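Side-chain contacts in cerato-platanin 1 (Moniliophthora perniciosa, PDB 3SUJ), which is a secreted, zinc-binding fungal protein of the cerato-platanin family, a double-psi beta-barrel whose molecular role is not firmly established: residues N102-A105 and E106-G109; T91-K94 and Q95-D98; S57-C60 and G61-Y64. All blocks are in the same frame, centred on the assembly; numbering follows the deposited sequence.

Contact 1 of 3, residues N102-A105 and E106-G109; sequences NKRA and EELG. With NA (sodium ion), chain H.
Arg104 reaches along the first turn of helix 105-108 and takes the carboxylate of Glu107 side-on with two nitrogens. Its NE gives a hydrogen bond to Glu107 OE1 at 2.9 Å, and its NH2 gives a shorter one to Glu107 OE2 at 2.6 Å; together they make a bidentate salt bridge. Both oxygens lie close to the guanidinium plane, but the nitrogens come to the carboxylate from above its own plane, the two flat groups being turned 52° apart. The bend that allows this is at chi3 of Arg104 (75°), which turns the NE/NH2 edge of the guanidinium to the Glu107 carboxylate, while the Glu107 chain is extended beyond CG. Leu108 packs tightly under the same side chain: its CD1 lies 3.8 Å from Arg104 CB and also meets one guanidinium face, off toward the rim, and Leu108 CD2 lies 3.9 Å from Arg104 NH2.

Arg104 stands at the N-cap position of this short helix, which follows a Schellman motif that ends helix 94-101, with Asn102 the first residue beyond it. Arg104 O accepts from Leu108 N at 2.9 Å, and Ala105 O accepts from Gly109 N at 2.8 Å. Gly109 then leaves the helix with positive phi. On the inner side Ala105 is buried, touching Tyr7 of strand 3-7.

The outer side is looser and wet. One water accepts from Glu107 N, and a second donates to Glu107 OE1; each also makes a weak bond to Lys103 O. The exposed Glu106 points its end away from the 102-105 segment, and its carboxylate chelates an ion modelled as sodium unevenly, with OE1 at 2.0 Å, short for sodium, and OE2 at 2.7 Å, three waters joining the coordination.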
loop_
_atom_site.group_PDB
_atom_site.type_symbol
_atom_site.label_atom_id
_atom_site.label_comp_id
_atom_site.label_asym_id
_atom_site.label_seq_id
_atom_site.Cartn_x
_atom_site.Cartn_y
_atom_site.Cartn_z
ATOM N N ASN A 102 -3.061 14.693 -4.815
ATOM C CA ASN A 102 -3.075 15.567 -6.005
ATOM C C ASN A 102 -1.667 15.977 -6.500
ATOM O O ASN A 102 -1.366 17.137 -6.674
ATOM C CB ASN A 102 -4.018 16.772 -5.828
ATOM C CG ASN A 102 -4.331 17.452 -7.170
ATOM O OD1 ASN A 102 -4.173 16.844 -8.258
ATOM N ND2 ASN A 102 -4.638 18.718 -7.092
ATOM N N LYS A 103 -0.834 14.954 -6.633
ATOM C CA LYS A 103 0.482 15.035 -7.278
ATOM C C LYS A 103 1.512 15.716 -6.371
ATOM O O LYS A 103 2.439 16.387 -6.861
ATOM C CB LYS A 103 0.439 15.745 -8.655
ATOM C CG LYS A 103 -0.579 15.028 -9.500
ATOM C CD LYS A 103 -0.654 15.657 -10.918
ATOM C CE LYS A 103 -1.686 14.839 -11.674
ATOM N NZ LYS A 103 -1.758 15.222 -13.135
ATOM N N ARG A 104 1.398 15.552 -5.062
ATOM C CA ARG A 104 2.292 16.184 -4.101
ATOM C C ARG A 104 3.051 15.160 -3.265
ATOM O O ARG A 104 3.539 15.529 -2.177
ATOM C CB ARG A 104 1.466 17.093 -3.199
ATOM C CG ARG A 104 0.791 18.209 -3.969
ATOM C CD ARG A 104 -0.089 19.046 -3.070
ATOM N NE ARG A 104 0.815 19.861 -2.305
ATOM C CZ ARG A 104 0.522 20.389 -1.114
ATOM N NH1 ARG A 104 -0.647 20.156 -0.586
ATOM N NH2 ARG A 104 1.444 21.132 -0.514
ATOM N N ALA A 105 3.241 13.968 -3.746
ATOM C CA ALA A 105 3.899 12.929 -2.928
ATOM C C ALA A 105 5.345 13.343 -2.542
ATOM O O ALA A 105 5.724 13.345 -1.407
ATOM C CB ALA A 105 3.953 11.655 -3.653
ATOM N N GLU A 106 6.178 13.585 -3.500
ATOM C CA GLU A 106 7.536 14.085 -3.306
ATOM C C GLU A 106 7.612 15.357 -2.506
ATOM O O GLU A 106 8.407 15.451 -1.537
ATOM C CB GLU A 106 8.231 14.246 -4.671
ATOM C CG GLU A 106 9.740 14.558 -4.636
ATOM C CD GLU A 106 10.407 14.414 -6.044
ATOM O OE1 GLU A 106 9.756 14.229 -7.129
ATOM O OE2 GLU A 106 11.644 14.427 -6.070
ATOM N N GLU A 107 6.786 16.343 -2.785
ATOM C CA GLU A 107 6.796 17.532 -2.003
ATOM C C GLU A 107 6.506 17.315 -0.530
ATOM O O GLU A 107 7.217 17.760 0.368
ATOM C CB GLU A 107 5.766 18.506 -2.626
ATOM C CG GLU A 107 5.551 19.674 -1.785
ATOM C CD GLU A 107 4.241 20.411 -2.053
ATOM O OE1 GLU A 107 3.546 20.150 -3.071
ATOM O OE2 GLU A 107 3.901 21.275 -1.237
ATOM N N LEU A 108 5.479 16.533 -0.198
ATOM C CA LEU A 108 5.075 16.298 1.186
ATOM C C LEU A 108 5.926 15.251 1.887
ATOM O O LEU A 108 6.221 15.393 3.063
ATOM C CB LEU A 108 3.571 15.927 1.230
ATOM C CG LEU A 108 2.658 17.072 0.748
ATOM C CD1 LEU A 108 1.191 16.640 0.540
ATOM C CD2 LEU A 108 2.783 18.262 1.682
ATOM N N GLY A 109 6.243 14.213 1.158
ATOM C CA GLY A 109 7.079 13.141 1.703
ATOM C C GLY A 109 6.277 12.131 2.526
ATOM O O GLY A 109 6.157 10.973 2.187
HETATM NA NA NA H . 11.073 14.224 -8.659
HETATM O O HOH W 1 5.443 16.599 -5.412
HETATM O O HOH W 2 4.156 18.940 -5.629
HETATM O O HOH W 3 13.120 14.715 -7.694
HETATM O O HOH W 4 10.020 13.507 -10.261
HETATM O O HOH W 5 10.873 16.052 -9.165
#

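Contact 2 of 3, residues T91-K94 and Q95-D98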
loop_
_atom_site.group_PDB
_atom_site.type_symbol
_atom_site.label_atom_id
_atom_site.label_comp_id
_atom_site.label_asym_id
_atom_site.label_seq_id
_atom_site.Cartn_x
_atom_site.Cartn_y
_atom_site.Cartn_z
ATOM N N THR A 91 3.400 2.696 3.664
ATOM C CA THR A 91 4.308 3.215 2.611
ATOM C C THR A 91 3.725 2.728 1.303
ATOM O O THR A 91 3.836 1.506 1.014
ATOM C CB THR A 91 5.716 2.719 2.794
ATOM O OG1 THR A 91 6.213 3.100 4.054
ATOM C CG2 THR A 91 6.594 3.330 1.705
ATOM N N ALA A 92 3.213 3.608 0.446
ATOM C CA ALA A 92 2.605 3.209 -0.832
ATOM C C ALA A 92 3.516 3.521 -1.978
ATOM O O ALA A 92 4.588 4.107 -1.817
ATOM C CB ALA A 92 1.273 3.898 -0.997
ATOM N N SER A 93 3.129 3.094 -3.173
ATOM C CA SER A 93 3.763 3.563 -4.385
ATOM C C SER A 93 3.733 5.057 -4.445
ATOM O O SER A 93 2.804 5.712 -3.918
ATOM C CB SER A 93 3.190 2.934 -5.675
ATOM O OG SER A 93 1.792 3.449 -6.117
ATOM N N LYS A 94 4.659 5.677 -5.248
ATOM C CA LYS A 94 4.549 7.100 -5.535
ATOM C C LYS A 94 3.255 7.390 -6.308
ATOM O O LYS A 94 2.645 8.403 -5.995
ATOM C CB LYS A 94 5.785 7.603 -6.309
ATOM C CG LYS A 94 5.789 9.095 -6.421
ATOM C CD LYS A 94 7.043 9.523 -7.194
ATOM C CE LYS A 94 6.981 11.014 -7.357
ATOM N NZ LYS A 94 6.080 11.437 -8.472
ATOM N N GLN A 95 2.905 6.561 -7.267
ATOM C CA GLN A 95 1.661 6.821 -8.014
ATOM C C GLN A 95 0.459 6.872 -7.035
ATOM O O GLN A 95 -0.409 7.723 -7.190
ATOM C CB GLN A 95 1.447 5.764 -9.051
ATOM C CG GLN A 95 2.285 5.957 -10.317
ATOM C CD GLN A 95 2.285 4.759 -11.142
ATOM O OE1 GLN A 95 1.395 4.651 -12.067
ATOM N NE2 GLN A 95 3.176 3.816 -10.847
ATOM N N ALA A 96 0.383 5.959 -6.086
ATOM C CA ALA A 96 -0.731 5.963 -5.157
ATOM C C ALA A 96 -0.738 7.219 -4.306
ATOM O O ALA A 96 -1.787 7.838 -4.109
ATOM C CB ALA A 96 -0.619 4.747 -4.339
ATOM N N MET A 97 0.445 7.635 -3.805
ATOM C CA MET A 97 0.476 8.801 -2.970
ATOM C C MET A 97 0.216 10.083 -3.790
ATOM O O MET A 97 -0.403 11.005 -3.255
ATOM C CB MET A 97 1.791 8.874 -2.161
ATOM C CG MET A 97 1.726 10.028 -1.137
ATOM S SD MET A 97 3.097 9.876 0.026
ATOM C CE MET A 97 2.971 11.381 0.939
ATOM N N ASP A 98 0.693 10.122 -5.021
ATOM C CA ASP A 98 0.354 11.241 -5.898
ATOM C C ASP A 98 -1.167 11.266 -6.142
ATOM O O ASP A 98 -1.745 12.384 -6.132
ATOM C CB ASP A 98 1.102 11.112 -7.211
ATOM C CG ASP A 98 2.483 11.796 -7.176
ATOM O OD1 ASP A 98 2.699 12.688 -6.395
ATOM O OD2 ASP A 98 3.329 11.397 -8.018
HETATM O O HOH W 6 5.171 13.976 -6.355
#
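Lys94 and Asp98, one helical turn apart, lean across each other to form an i to i+4 salt bridge in the first turn of helix 94-101, just after strand 90-92 of the barrel. NZ of Lys94 sits 2.8 Å from Asp98 OD2 and meets its syn lone pair, on the side of the other carboxylate oxygen. The lysine chain leaves with CG opposite the backbone N (chi1 -171°) and stays extended until chi4, where a turn to -80° brings the ammonium group to Asp98 OD2 from the side of OD1. A water donates to Asp98 OD1 and has a weak bond from Lys94 NZ, while OD1 also accepts from Ala105 N at the start of the next helix. With an alanine in place of Lys94, Asp98 OD2 would probably lose its charged mate, and the carboxylate would be freer to turn away from Ala105 N.

Ser93, just before Lys94, caps the same turn. It is the N-cap, its OG lying between its own backbone N and carbonyl carbon (chi1 74°), from where it accepts from Ala96 N at 2.9 Å. The same hydroxyl is also hydrogen-bonded to Pro44 O. Backbone bonds from Met97 N to Ser93 O and from Asp98 N to Lys94 O continue the turn. On the barrel side the methyl of Ala92, coming off the strand, faces that of Ala96, which also touches Ile78; Ala92 CB and Ala96 CB are 3.9 Å apart.

Contact 3 of 3, residues S57-C60 and G61-Y64; sequences SPNC and GSCY
Two successive beta turns carry the loop into strand 63-68: a type I turn from Ser57 to Cys60 and a type II turn from Asn59 to Ser62. In the second, Ser62 N bonds to Asn59 O at 3.0 Å. Gly61 has phi 77° and psi 4°, where a CB would clash with Cys60 O. The first turn is closed by Cys60 N to Ser57 O and tightened by an ST turn, in which Ser57 OG accepts from Asn59 N at 2.9 Å.

The two turns lead into strand 63-68 of the double-psi beta-barrel; disulfides tie Cys60 in the loop to Cys23 and Cys63 on the strand to Cys123. One water ties the loop together across its turns, donating to Pro58 O and Cys60 O and accepting from Ser62 OG at 2.8 Å. Among side chains, the hydroxyl end of Tyr64 comes up to the Asn59 amide, with its OH 3.8 Å from Asn59 CG and the ring and amide planes 68° apart. Asn59 is held by other partners, ND2 bonding to Asp51 O and OD1 accepting from Lys117 NZ, which also bonds to Ser62 OG. Phe90 meets the Tyr64 ring edge-to-face, and the tyrosine side chain lies about 3 Å, nearest atoms, from that of Asp51, a zinc-binding residue of this protein.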
loop_
_atom_site.group_PDB
_atom_site.type_symbol
_atom_site.label_atom_id
_atom_site.label_comp_id
_atom_site.label_asym_id
_atom_site.label_seq_id
_atom_site.Cartn_x
_atom_site.Cartn_y
_atom_site.Cartn_z
ATOM N N SER A 57 2.301 -12.896 7.895
ATOM C CA SER A 57 1.271 -12.166 8.601
ATOM C C SER A 57 -0.114 -12.435 7.989
ATOM O O SER A 57 -0.301 -12.329 6.748
ATOM C CB SER A 57 1.517 -10.680 8.392
ATOM O OG SER A 57 0.424 -9.886 8.842
ATOM N N PRO A 58 -1.151 -12.580 8.820
ATOM C CA PRO A 58 -2.514 -12.695 8.290
ATOM C C PRO A 58 -2.997 -11.421 7.669
ATOM O O PRO A 58 -4.025 -11.466 6.988
ATOM C CB PRO A 58 -3.368 -13.099 9.531
ATOM C CG PRO A 58 -2.342 -13.583 10.491
ATOM C CD PRO A 58 -1.065 -12.846 10.283
ATOM N N ASN A 59 -2.335 -10.298 7.898
ATOM C CA ASN A 59 -2.699 -9.059 7.202
ATOM C C ASN A 59 -2.145 -8.991 5.788
ATOM O O ASN A 59 -2.466 -8.035 5.038
ATOM C CB ASN A 59 -2.246 -7.849 8.009
ATOM C CG ASN A 59 -3.082 -7.703 9.263
ATOM O OD1 ASN A 59 -4.327 -7.877 9.171
ATOM N ND2 ASN A 59 -2.484 -7.388 10.364
ATOM N N CYS A 60 -1.280 -9.914 5.372
ATOM C CA CYS A 60 -0.783 -9.866 3.978
ATOM C C CYS A 60 -1.950 -9.927 3.029
ATOM O O CYS A 60 -2.861 -10.765 3.159
ATOM C CB CYS A 60 0.088 -11.082 3.763
ATOM S SG CYS A 60 1.741 -10.955 4.485
ATOM N N GLY A 61 -1.930 -9.110 1.989
ATOM C CA GLY A 61 -3.007 -9.069 1.022
ATOM C C GLY A 61 -4.246 -8.333 1.489
ATOM O O GLY A 61 -5.209 -8.341 0.709
ATOM N N SER A 62 -4.264 -7.734 2.644
ATOM C CA SER A 62 -5.446 -6.966 3.064
ATOM C C SER A 62 -5.499 -5.639 2.327
ATOM O O SER A 62 -4.481 -5.116 1.835
ATOM C CB SER A 62 -5.349 -6.638 4.578
ATOM O OG SER A 62 -5.663 -7.680 5.429
ATOM N N CYS A 63 -6.693 -5.098 2.250
ATOM C CA CYS A 63 -6.988 -3.860 1.564
ATOM C C CYS A 63 -7.263 -2.773 2.550
ATOM O O CYS A 63 -8.185 -2.891 3.422
ATOM C CB CYS A 63 -8.211 -4.100 0.692
ATOM S SG CYS A 63 -8.675 -2.650 -0.341
ATOM N N TYR A 64 -6.544 -1.664 2.472
ATOM C CA TYR A 64 -6.692 -0.543 3.402
ATOM C C TYR A 64 -7.181 0.662 2.665
ATOM O O TYR A 64 -6.532 1.092 1.652
ATOM C CB TYR A 64 -5.341 -0.235 4.102
ATOM C CG TYR A 64 -4.922 -1.323 5.011
ATOM C CD1 TYR A 64 -5.288 -1.279 6.360
ATOM C CD2 TYR A 64 -4.135 -2.377 4.604
ATOM C CE1 TYR A 64 -4.910 -2.261 7.270
ATOM C CE2 TYR A 64 -3.747 -3.374 5.531
ATOM C CZ TYR A 64 -4.089 -3.266 6.835
ATOM O OH TYR A 64 -3.672 -4.281 7.702
HETATM O O HOH W 7 -5.186 -10.390 4.723
#

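In the fold
Contacts 1 and 2 form one continuous neighbourhood on the same side of the chain's centre, their centres about 9 Å apart, where helices 94-101 and 105-108 follow each other. They touch directly: Lys103 N lies 2.8 Å from Asp98 O, a probable hydrogen bond, and Gly109 O packs 3.4 Å from Met97 CE. Contact 3 lies across the chain's centre, about 17 Å from contact 2 and 25 Å from contact 1 between centres, yet contacts 2 and 3 both reach the same sheet. The bound metals divide: contact 1 holds a sodium ion, the Lys94 side chain lies about 5 Å from that same ion, and that of Tyr64 about 4 Å from a zinc (nearest atoms).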